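Local coordinates for protein 401aa long hypothetical glucose-1-phosphate thymidylyltransferase (Sulfolobus tokodaii, PDB 2GGO) that probably works as a bifunctional enzyme of UDP-N-acetylglucosamine and UDP-N-acetylgalactosamine synthesis, with an N-terminal sugar nucleotidyltransferase part and a C-terminal hexapeptide-repeat part, at residues 118-123 against 156-161; 125-130 against 152-157; 109-114 against 160-165; 114-119 against 194-199. All blocks are in the same frame, centred on the assembly; numbering follows the deposited sequence.

In the fold
All four contacts lie in the nucleotidyltransferase part of the chain and meet at one end of its mixed seven-stranded sheet, where strand 155-164, strand 117-123 and the outermost strand 197-201 run side by side. Contact 1 is the antiparallel pairing in the middle. Its centre is about 11 Å from those of contacts 2 and 3, which use the two ends of strand 155-164, and about 12 Å from that of contact 4, which adds the edge strand. Contacts 3 and 4, with centres about 8 Å apart, share Leu114. Along the chain, contact 2 is nested inside the loops closed by contacts 3 and 4. Contacts 1 and 2 also share Asn157, which probably binds the sugar phosphate, placing it on the sheet's framework.

Contact 1 (118-123 against 156-161); sequences AIIGVK and INAGIY
Ile120 O is approached by two donors: Ala158 N, at 3.1 Å, and a water. That water lies 2.7 Å from Asn157 OD1 as well, but more acceptors surround it than it has protons, so its bonds are probably shared. The same OD1 accepts from Gly159 N, a donor 57° out of the carbonyl plane, and so closes an Asx turn. Here the chain of 156-161 turns a corner, and the pairing of two antiparallel strands shifts by two residues between Ile119-Tyr161 and Gly121-Asn157: a beta bulge in the mixed sheet of the nucleotidyltransferase domain. Regular bonding resumes beyond it, where Ile156 N reaches Val122 O at 2.9 Å in an almost straight bond (175°). Ile120 packs over Ala158 and Ile160; its CD1 presses on Ile160 CG2 at 3.5 Å, tighter than usual. Opposite that layer, Ile119 lies alongside Tyr161, with CG1 3.2 Å from ring atom CD2. Tyr161 holds its ring beside its own backbone N (chi1 -58°), and from there OH receives Asn157 ND2 at 2.5 Å, in the amide plane. Replacing Tyr161 with an alanine would probably cost ND2 this acceptor, though the OD1 turn bond remains, and Ile119 the ring it lies along. Asn157 and Tyr97, which packs close to that ring, probably bind N-acetylglucosamine 1-phosphate.

Contact 2 (125-130 against 152-157); sequences SNPKDY and PSNLIN
With chi1 at 64°, Ile156 sets CG1 between its backbone N and carbonyl carbon and CG2 beside the N, sending both branches at Tyr130, whose own chi1 of -42° keeps its ring beside the backbone N. CD1 of Ile156 then sits over one face of that ring, 4.2 Å from the centroid and 24° off the normal, a CH-pi contact displaced toward the rim. The other branch touches lower down: Ile156 CG2 is 3.7 Å from Tyr130 CB. It also meets Pro127 CB at 3.8 Å, so the one methyl rests against both loop residues. Farther along, the Pro127 ring comes up against the backbone, its CB 3.1 Å from Ser153 O. Ser153 OG meanwhile accepts from Leu155 N, an ST turn just where strand 155-164 begins. The contact thus packs the loop after strand 117-123 on the start of that strand, next to Gly131, which probably binds the sugar phosphate. Tyr130 finds its polar partner elsewhere, in Asp208 OD1. Ser153 O, buried against proline carbons, has no partner in the model; the contact rests on van der Waals and CH-pi packing, with no hydrogen bond between the two segments.

Contact 3 (109-114 against 160-165); sequences CNIITL and IYKLNS
Ile160 faces helix 106-111, and its carbonyl O lies 4.1 Å from Ile111 CD1, where that helix packs on the mixed sheet of the nucleotidyltransferase domain. The helix is tied elsewhere by the Cys109-Cys44 disulfide, and a type I turn spans Ile111 to Leu114, closed by Leu114 N bonding to Ile111 O. Tyr161 sends its ring away from the helix, to the face of the sheet where helix 184-194 lies, so only its backbone meets Ile111. Lys162 points back and gives the largest share of the contact, with Ile111 next. Its CB is 3.4 Å from Ile111 CG1, closer than usual for two carbons, and the two chains run alongside one another, pointing opposite ways. Ile111 reaches this place because CG1 stands anti to its backbone N (chi1 -158°). The lysine chain, bent at chi2 and chi3, passes Ile111 O with CG at 3.6 Å and curls its ammonium onto the turn. There NZ donates to Leu114 O at 2.7 Å, from 42° above the carbonyl plane. Beyond the two segments Glu116 O and the carboxylate of Glu92 also hold NZ, so the buried charge is met by several oxygens. Asn164, two residues on, supplies another: its OD1 takes Lys162 NZ at 3.0 Å in the carbonyl plane, on a lone pair.

Contact 4 (114-119 against 194-199); sequences LKENAI and DHRVKV
Asn117 O takes Lys198 N at 2.9 Å in its carbonyl plane, but the parallel pairing is loose: this bond is bent to 131° at the hydrogen, and the other, Ile119 N to Lys198 O, is weak. CA-H contacts fill in, with Val197 CA 3.1 Å from Asn117 O. Side chains close the inner part, Ala118 CB meeting Lys198 CB at 3.7 Å on one face and Ile119 CG2 touching Val199 CG2 on the other, where helix 184-194 packs. Strand 197-201 thereby becomes the outermost strand at this end of the domain's mixed sheet. Tightest of the side-chain meetings is that of Glu116, itself partly exposed, whose OE2 presses on the aliphatic stem of Lys198, 2.9 Å from CG. The solvent side is looser: a water bridges there, accepting from Asn117 N and ND2 and donating to Arg196 O. The bend at chi2 (104°) carries the Glu116 carboxylate beside the guanidinium edge of the exposed Arg196, but OE2 to NE measures 3.7 Å, a long salt bridge. Shortening Glu116 to an alanine would probably leave Arg196 NE without this carboxylate and open a gap beside the Lys198 stem. OE2 is buried by the contact and has no hydrogen-bonding partner in the model, with Lys198 NZ 5.2 Å off; neither ion pairing nor backbone bonding looks strong here.

Contact 1 (118-123 against 156-161)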
# COMPACT_ATOMS: atom_id res chain seq x y z
N ALA A 118 -8.28 23.69 5.92
CA ALA A 118 -9.28 22.61 5.81
C ALA A 118 -8.68 21.19 5.95
O ALA A 118 -7.46 21.01 5.94
CB ALA A 118 -10.08 22.75 4.49
N ILE A 119 -9.55 20.20 6.06
CA ILE A 119 -9.15 18.84 6.36
C ILE A 119 -10.19 17.90 5.79
O ILE A 119 -11.37 18.19 5.84
CB ILE A 119 -8.96 18.69 7.88
CG1 ILE A 119 -7.48 18.72 8.21
CG2 ILE A 119 -9.66 17.47 8.48
CD1 ILE A 119 -7.22 18.38 9.63
N ILE A 120 -9.73 16.80 5.19
CA ILE A 120 -10.66 15.80 4.64
C ILE A 120 -10.93 14.71 5.66
O ILE A 120 -10.05 14.30 6.40
CB ILE A 120 -10.20 15.28 3.25
CG1 ILE A 120 -10.29 16.44 2.25
CG2 ILE A 120 -11.08 14.11 2.77
CD1 ILE A 120 -9.63 16.22 0.92
N GLY A 121 -12.19 14.31 5.73
CA GLY A 121 -12.65 13.26 6.62
C GLY A 121 -13.42 12.24 5.83
O GLY A 121 -14.17 12.57 4.90
N VAL A 122 -13.21 10.99 6.19
CA VAL A 122 -13.81 9.88 5.48
C VAL A 122 -14.54 9.01 6.51
O VAL A 122 -14.10 8.89 7.66
CB VAL A 122 -12.73 9.08 4.66
CG1 VAL A 122 -11.62 8.55 5.56
CG2 VAL A 122 -13.36 7.95 3.84
N LYS A 123 -15.68 8.45 6.10
CA LYS A 123 -16.42 7.55 6.97
C LYS A 123 -15.96 6.08 6.82
O LYS A 123 -16.14 5.45 5.76
CB LYS A 123 -17.93 7.73 6.80
CG LYS A 123 -18.49 9.05 7.37
CD LYS A 123 -20.01 8.96 7.46
CE LYS A 123 -20.69 10.24 7.01
NZ LYS A 123 -21.77 9.93 5.99
N ILE A 156 -13.44 9.87 10.28
CA ILE A 156 -12.04 9.82 10.69
C ILE A 156 -11.17 10.81 9.89
O ILE A 156 -11.58 11.28 8.82
CB ILE A 156 -11.49 8.33 10.67
CG1 ILE A 156 -11.49 7.74 9.26
CG2 ILE A 156 -12.30 7.42 11.63
CD1 ILE A 156 -10.12 7.46 8.73
N ASN A 157 -9.99 11.11 10.41
CA ASN A 157 -9.02 11.91 9.69
C ASN A 157 -8.50 11.17 8.44
O ASN A 157 -7.74 10.21 8.58
CB ASN A 157 -7.87 12.29 10.62
CG ASN A 157 -6.79 13.13 9.93
OD1 ASN A 157 -6.96 13.59 8.80
ND2 ASN A 157 -5.68 13.33 10.62
N ALA A 158 -8.91 11.60 7.25
CA ALA A 158 -8.48 10.99 5.98
C ALA A 158 -7.01 11.28 5.60
O ALA A 158 -6.53 10.75 4.60
CB ALA A 158 -9.39 11.41 4.85
N GLY A 159 -6.31 12.10 6.40
CA GLY A 159 -4.90 12.47 6.17
C GLY A 159 -4.57 13.29 4.93
O GLY A 159 -3.45 13.20 4.42
N ILE A 160 -5.55 14.05 4.43
CA ILE A 160 -5.38 15.08 3.37
C ILE A 160 -5.65 16.51 3.91
O ILE A 160 -6.77 16.87 4.23
CB ILE A 160 -6.30 14.82 2.16
CG1 ILE A 160 -5.98 13.45 1.54
CG2 ILE A 160 -6.17 15.95 1.11
CD1 ILE A 160 -7.10 12.88 0.74
N TYR A 161 -4.60 17.30 4.04
CA TYR A 161 -4.68 18.60 4.67
C TYR A 161 -4.43 19.72 3.69
O TYR A 161 -3.61 19.57 2.79
CB TYR A 161 -3.61 18.73 5.75
CG TYR A 161 -3.66 17.68 6.82
CD1 TYR A 161 -2.49 17.26 7.44
CD2 TYR A 161 -4.86 17.09 7.20
CE1 TYR A 161 -2.52 16.29 8.46
CE2 TYR A 161 -4.91 16.10 8.21
CZ TYR A 161 -3.74 15.72 8.85
OH TYR A 161 -3.77 14.76 9.86
O HOH W 1 -7.69 15.11 6.63

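Contact 2 (125-130 against 152-157)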
# COMPACT_ATOMS: atom_id res chain seq x y z
N SER A 125 -16.11 2.17 8.71
CA SER A 125 -16.95 1.32 9.56
C SER A 125 -16.11 0.59 10.62
O SER A 125 -16.37 -0.58 10.91
CB SER A 125 -17.75 0.32 8.72
OG SER A 125 -16.88 -0.53 8.01
N ASN A 126 -15.12 1.30 11.17
CA ASN A 126 -14.26 0.81 12.26
C ASN A 126 -13.48 1.97 12.90
O ASN A 126 -12.27 1.89 13.01
CB ASN A 126 -13.27 -0.21 11.73
CG ASN A 126 -12.30 0.39 10.73
OD1 ASN A 126 -12.34 1.59 10.45
ND2 ASN A 126 -11.41 -0.44 10.20
N PRO A 127 -14.16 3.04 13.32
CA PRO A 127 -13.45 4.30 13.57
C PRO A 127 -12.52 4.37 14.78
O PRO A 127 -12.02 5.45 15.09
CB PRO A 127 -14.60 5.31 13.73
CG PRO A 127 -15.83 4.61 13.21
CD PRO A 127 -15.61 3.19 13.54
N LYS A 128 -12.23 3.23 15.42
CA LYS A 128 -11.50 3.18 16.71
C LYS A 128 -10.26 4.10 16.99
O LYS A 128 -10.15 4.56 18.12
CB LYS A 128 -11.26 1.74 17.17
CG LYS A 128 -12.36 1.22 18.10
CD LYS A 128 -12.54 -0.30 18.03
CE LYS A 128 -13.61 -0.73 17.01
NZ LYS A 128 -13.13 -0.94 15.60
N ASP A 129 -9.31 4.33 16.07
CA ASP A 129 -8.80 3.39 15.04
C ASP A 129 -7.46 3.68 14.31
O ASP A 129 -6.70 2.72 14.17
CB ASP A 129 -9.85 2.85 14.09
CG ASP A 129 -9.29 1.77 13.20
OD1 ASP A 129 -8.08 1.47 13.36
OD2 ASP A 129 -10.03 1.19 12.38
N TYR A 130 -7.12 4.87 13.78
CA TYR A 130 -7.92 6.07 13.40
C TYR A 130 -8.35 7.14 14.43
O TYR A 130 -9.11 6.89 15.37
CB TYR A 130 -9.02 5.78 12.36
CG TYR A 130 -8.62 4.84 11.23
CD1 TYR A 130 -9.55 3.97 10.67
CD2 TYR A 130 -7.31 4.81 10.74
CE1 TYR A 130 -9.20 3.10 9.65
CE2 TYR A 130 -6.94 3.93 9.72
CZ TYR A 130 -7.90 3.08 9.18
OH TYR A 130 -7.57 2.21 8.16
N PRO A 152 -16.68 7.94 19.05
CA PRO A 152 -17.63 9.07 19.07
C PRO A 152 -18.23 9.44 17.70
O PRO A 152 -19.27 10.12 17.66
CB PRO A 152 -16.77 10.23 19.61
CG PRO A 152 -15.65 9.56 20.33
CD PRO A 152 -15.34 8.38 19.48
N SER A 153 -17.59 9.02 16.60
CA SER A 153 -18.02 9.33 15.22
C SER A 153 -17.53 8.26 14.23
O SER A 153 -16.59 7.52 14.52
CB SER A 153 -17.52 10.73 14.79
OG SER A 153 -18.16 11.22 13.61
N ASN A 154 -18.19 8.19 13.07
CA ASN A 154 -17.71 7.44 11.91
C ASN A 154 -16.70 8.21 11.06
O ASN A 154 -15.94 7.62 10.29
CB ASN A 154 -18.88 7.02 11.04
CG ASN A 154 -19.53 5.75 11.53
OD1 ASN A 154 -18.97 4.66 11.38
ND2 ASN A 154 -20.71 5.88 12.12
N LEU A 155 -16.73 9.54 11.18
CA LEU A 155 -15.78 10.43 10.52
C LEU A 155 -14.38 10.31 11.11
O LEU A 155 -14.16 10.64 12.27
CB LEU A 155 -16.21 11.89 10.62
CG LEU A 155 -16.74 12.66 9.40
CD1 LEU A 155 -16.25 14.08 9.53
CD2 LEU A 155 -16.33 12.09 8.05
N ILE A 156 -13.44 9.87 10.28
CA ILE A 156 -12.04 9.82 10.69
C ILE A 156 -11.17 10.81 9.89
O ILE A 156 -11.58 11.28 8.82
CB ILE A 156 -11.49 8.33 10.67
CG1 ILE A 156 -11.49 7.74 9.26
CG2 ILE A 156 -12.30 7.42 11.63
CD1 ILE A 156 -10.12 7.46 8.73
N ASN A 157 -9.99 11.11 10.41
CA ASN A 157 -9.02 11.91 9.69
C ASN A 157 -8.50 11.17 8.44
O ASN A 157 -7.74 10.21 8.58
CB ASN A 157 -7.87 12.29 10.62
CG ASN A 157 -6.79 13.13 9.93
OD1 ASN A 157 -6.96 13.59 8.80
ND2 ASN A 157 -5.68 13.33 10.62

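Contact 3 (109-114 against 160-165)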
# COMPACT_ATOMS: atom_id res chain seq x y z
N CYS A 109 -8.94 19.00 -5.42
CA CYS A 109 -9.18 20.16 -6.25
C CYS A 109 -10.09 21.17 -5.54
O CYS A 109 -10.03 22.39 -5.75
CB CYS A 109 -9.82 19.71 -7.55
SG CYS A 109 -8.87 18.57 -8.59
N ASN A 110 -10.90 20.66 -4.66
CA ASN A 110 -11.90 21.44 -4.03
C ASN A 110 -11.29 22.18 -2.83
O ASN A 110 -11.45 23.41 -2.68
CB ASN A 110 -12.97 20.44 -3.64
CG ASN A 110 -14.21 21.07 -3.11
OD1 ASN A 110 -15.32 20.73 -3.53
ND2 ASN A 110 -14.04 22.00 -2.15
N ILE A 111 -10.55 21.44 -2.01
CA ILE A 111 -9.84 21.97 -0.83
C ILE A 111 -8.85 23.12 -1.13
O ILE A 111 -8.72 24.05 -0.36
CB ILE A 111 -9.17 20.80 0.00
CG1 ILE A 111 -8.92 21.21 1.44
CG2 ILE A 111 -7.85 20.34 -0.59
CD1 ILE A 111 -8.52 20.03 2.36
N ILE A 112 -8.18 23.07 -2.27
CA ILE A 112 -7.10 24.04 -2.55
C ILE A 112 -7.65 25.42 -2.87
O ILE A 112 -6.91 26.41 -2.92
CB ILE A 112 -6.16 23.56 -3.69
CG1 ILE A 112 -6.94 23.38 -5.00
CG2 ILE A 112 -5.44 22.28 -3.27
CD1 ILE A 112 -6.11 22.76 -6.14
N THR A 113 -8.96 25.47 -3.13
CA THR A 113 -9.61 26.72 -3.56
C THR A 113 -10.02 27.52 -2.33
O THR A 113 -10.57 28.59 -2.49
CB THR A 113 -10.89 26.45 -4.37
OG1 THR A 113 -11.79 25.67 -3.56
CG2 THR A 113 -10.57 25.65 -5.64
N LEU A 114 -9.75 26.98 -1.12
CA LEU A 114 -10.22 27.54 0.16
C LEU A 114 -9.12 28.38 0.76
O LEU A 114 -7.95 28.00 0.71
CB LEU A 114 -10.56 26.42 1.16
CG LEU A 114 -11.60 25.36 0.82
CD1 LEU A 114 -11.80 24.43 1.96
CD2 LEU A 114 -12.88 26.00 0.51
N ILE A 160 -5.55 14.05 4.43
CA ILE A 160 -5.38 15.08 3.37
C ILE A 160 -5.65 16.51 3.91
O ILE A 160 -6.77 16.87 4.23
CB ILE A 160 -6.30 14.82 2.16
CG1 ILE A 160 -5.98 13.45 1.54
CG2 ILE A 160 -6.17 15.95 1.11
CD1 ILE A 160 -7.10 12.88 0.74
N TYR A 161 -4.60 17.30 4.04
CA TYR A 161 -4.68 18.60 4.67
C TYR A 161 -4.43 19.72 3.69
O TYR A 161 -3.61 19.57 2.79
CB TYR A 161 -3.61 18.73 5.75
CG TYR A 161 -3.66 17.68 6.82
CD1 TYR A 161 -2.49 17.26 7.44
CD2 TYR A 161 -4.86 17.09 7.20
CE1 TYR A 161 -2.52 16.29 8.46
CE2 TYR A 161 -4.91 16.10 8.21
CZ TYR A 161 -3.74 15.72 8.85
OH TYR A 161 -3.77 14.76 9.86
N LYS A 162 -5.11 20.84 3.88
CA LYS A 162 -4.75 22.09 3.21
C LYS A 162 -4.55 23.11 4.35
O LYS A 162 -5.52 23.58 4.97
CB LYS A 162 -5.86 22.55 2.25
CG LYS A 162 -5.47 23.46 1.13
CD LYS A 162 -5.14 24.88 1.58
CE LYS A 162 -6.36 25.62 2.14
NZ LYS A 162 -6.14 27.06 2.54
N LEU A 163 -3.29 23.41 4.63
CA LEU A 163 -2.93 24.16 5.82
C LEU A 163 -2.18 25.42 5.42
O LEU A 163 -1.39 25.41 4.46
CB LEU A 163 -2.07 23.32 6.78
CG LEU A 163 -2.61 21.98 7.30
CD1 LEU A 163 -1.54 21.24 8.04
CD2 LEU A 163 -3.85 22.12 8.16
N ASN A 164 -2.49 26.49 6.14
CA ASN A 164 -1.78 27.76 5.98
C ASN A 164 -0.60 27.88 6.95
O ASN A 164 -0.54 27.16 7.95
CB ASN A 164 -2.75 28.92 6.12
CG ASN A 164 -4.06 28.66 5.42
OD1 ASN A 164 -4.09 28.36 4.23
ND2 ASN A 164 -5.15 28.77 6.15
N SER A 165 0.35 28.77 6.64
CA SER A 165 1.56 28.92 7.44
C SER A 165 1.34 29.11 8.97
O SER A 165 2.29 29.02 9.75
CB SER A 165 2.42 30.05 6.86
OG SER A 165 1.60 31.11 6.38

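Contact 4 (114-119 against 194-199)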
# COMPACT_ATOMS: atom_id res chain seq x y z
N LEU A 114 -9.75 26.98 -1.12
CA LEU A 114 -10.22 27.54 0.16
C LEU A 114 -9.12 28.38 0.76
O LEU A 114 -7.95 28.00 0.71
CB LEU A 114 -10.56 26.42 1.16
CG LEU A 114 -11.60 25.36 0.82
CD1 LEU A 114 -11.80 24.43 1.96
CD2 LEU A 114 -12.88 26.00 0.51
N LYS A 115 -9.51 29.51 1.38
CA LYS A 115 -8.59 30.40 2.04
C LYS A 115 -8.29 29.86 3.40
O LYS A 115 -7.17 30.02 3.90
CB LYS A 115 -9.22 31.79 2.16
CG LYS A 115 -8.44 32.78 3.03
CD LYS A 115 -8.09 34.06 2.27
CE LYS A 115 -7.20 35.00 3.13
NZ LYS A 115 -5.98 34.34 3.75
N GLU A 116 -9.29 29.24 4.02
CA GLU A 116 -9.12 28.72 5.38
C GLU A 116 -8.38 27.39 5.39
O GLU A 116 -8.26 26.71 4.36
CB GLU A 116 -10.47 28.55 6.08
CG GLU A 116 -11.58 29.44 5.56
CD GLU A 116 -12.53 28.66 4.69
OE1 GLU A 116 -12.94 29.14 3.60
OE2 GLU A 116 -12.87 27.54 5.14
N ASN A 117 -7.87 27.05 6.58
CA ASN A 117 -7.34 25.73 6.84
C ASN A 117 -8.46 24.72 6.74
O ASN A 117 -9.49 24.87 7.40
CB ASN A 117 -6.74 25.68 8.23
CG ASN A 117 -5.55 26.60 8.37
OD1 ASN A 117 -4.45 26.25 8.01
ND2 ASN A 117 -5.76 27.78 8.94
N ALA A 118 -8.28 23.69 5.92
CA ALA A 118 -9.28 22.61 5.81
C ALA A 118 -8.68 21.19 5.95
O ALA A 118 -7.46 21.01 5.94
CB ALA A 118 -10.08 22.75 4.49
N ILE A 119 -9.55 20.20 6.06
CA ILE A 119 -9.15 18.84 6.36
C ILE A 119 -10.19 17.90 5.79
O ILE A 119 -11.37 18.19 5.84
CB ILE A 119 -8.96 18.69 7.88
CG1 ILE A 119 -7.48 18.72 8.21
CG2 ILE A 119 -9.66 17.47 8.48
CD1 ILE A 119 -7.22 18.38 9.63
N ASP A 194 -8.61 28.42 17.91
CA ASP A 194 -8.50 29.81 17.45
C ASP A 194 -9.06 29.93 16.03
O ASP A 194 -9.95 30.75 15.75
CB ASP A 194 -7.04 30.28 17.48
CG ASP A 194 -6.23 29.67 18.64
OD1 ASP A 194 -6.75 28.79 19.37
OD2 ASP A 194 -5.06 30.08 18.81
N HIS A 195 -8.52 29.09 15.14
CA HIS A 195 -8.86 29.13 13.74
C HIS A 195 -9.96 28.15 13.38
O HIS A 195 -10.09 27.06 13.97
CB HIS A 195 -7.64 28.87 12.87
CG HIS A 195 -6.62 29.96 12.93
ND1 HIS A 195 -5.62 29.99 13.88
CD2 HIS A 195 -6.45 31.06 12.17
CE1 HIS A 195 -4.88 31.06 13.70
NE2 HIS A 195 -5.36 31.73 12.66
N ARG A 196 -10.74 28.57 12.40
CA ARG A 196 -11.77 27.76 11.79
C ARG A 196 -11.09 26.83 10.78
O ARG A 196 -10.43 27.29 9.82
CB ARG A 196 -12.79 28.70 11.15
CG ARG A 196 -13.49 28.22 9.92
CD ARG A 196 -13.73 29.43 9.03
NE ARG A 196 -14.63 29.13 7.93
CZ ARG A 196 -15.95 29.01 8.04
NH1 ARG A 196 -16.54 29.18 9.22
NH2 ARG A 196 -16.68 28.73 6.97
N VAL A 197 -11.21 25.53 11.04
CA VAL A 197 -10.63 24.47 10.22
C VAL A 197 -11.77 23.67 9.59
O VAL A 197 -12.36 22.82 10.26
CB VAL A 197 -9.76 23.54 11.10
CG1 VAL A 197 -8.98 22.57 10.25
CG2 VAL A 197 -8.81 24.34 11.93
N LYS A 198 -12.11 23.96 8.33
CA LYS A 198 -13.21 23.28 7.61
C LYS A 198 -13.02 21.77 7.61
O LYS A 198 -11.93 21.26 7.83
CB LYS A 198 -13.28 23.74 6.16
CG LYS A 198 -14.10 24.98 5.90
CD LYS A 198 -14.48 25.11 4.40
CE LYS A 198 -15.53 24.06 3.96
NZ LYS A 198 -16.02 24.26 2.55
N VAL A 199 -14.09 21.04 7.37
CA VAL A 199 -13.99 19.61 7.23
C VAL A 199 -14.84 19.25 6.01
O VAL A 199 -16.07 19.43 6.02
CB VAL A 199 -14.43 18.83 8.53
CG1 VAL A 199 -14.86 17.41 8.21
CG2 VAL A 199 -13.32 18.80 9.56
O HOH W 2 -8.24 28.36 9.24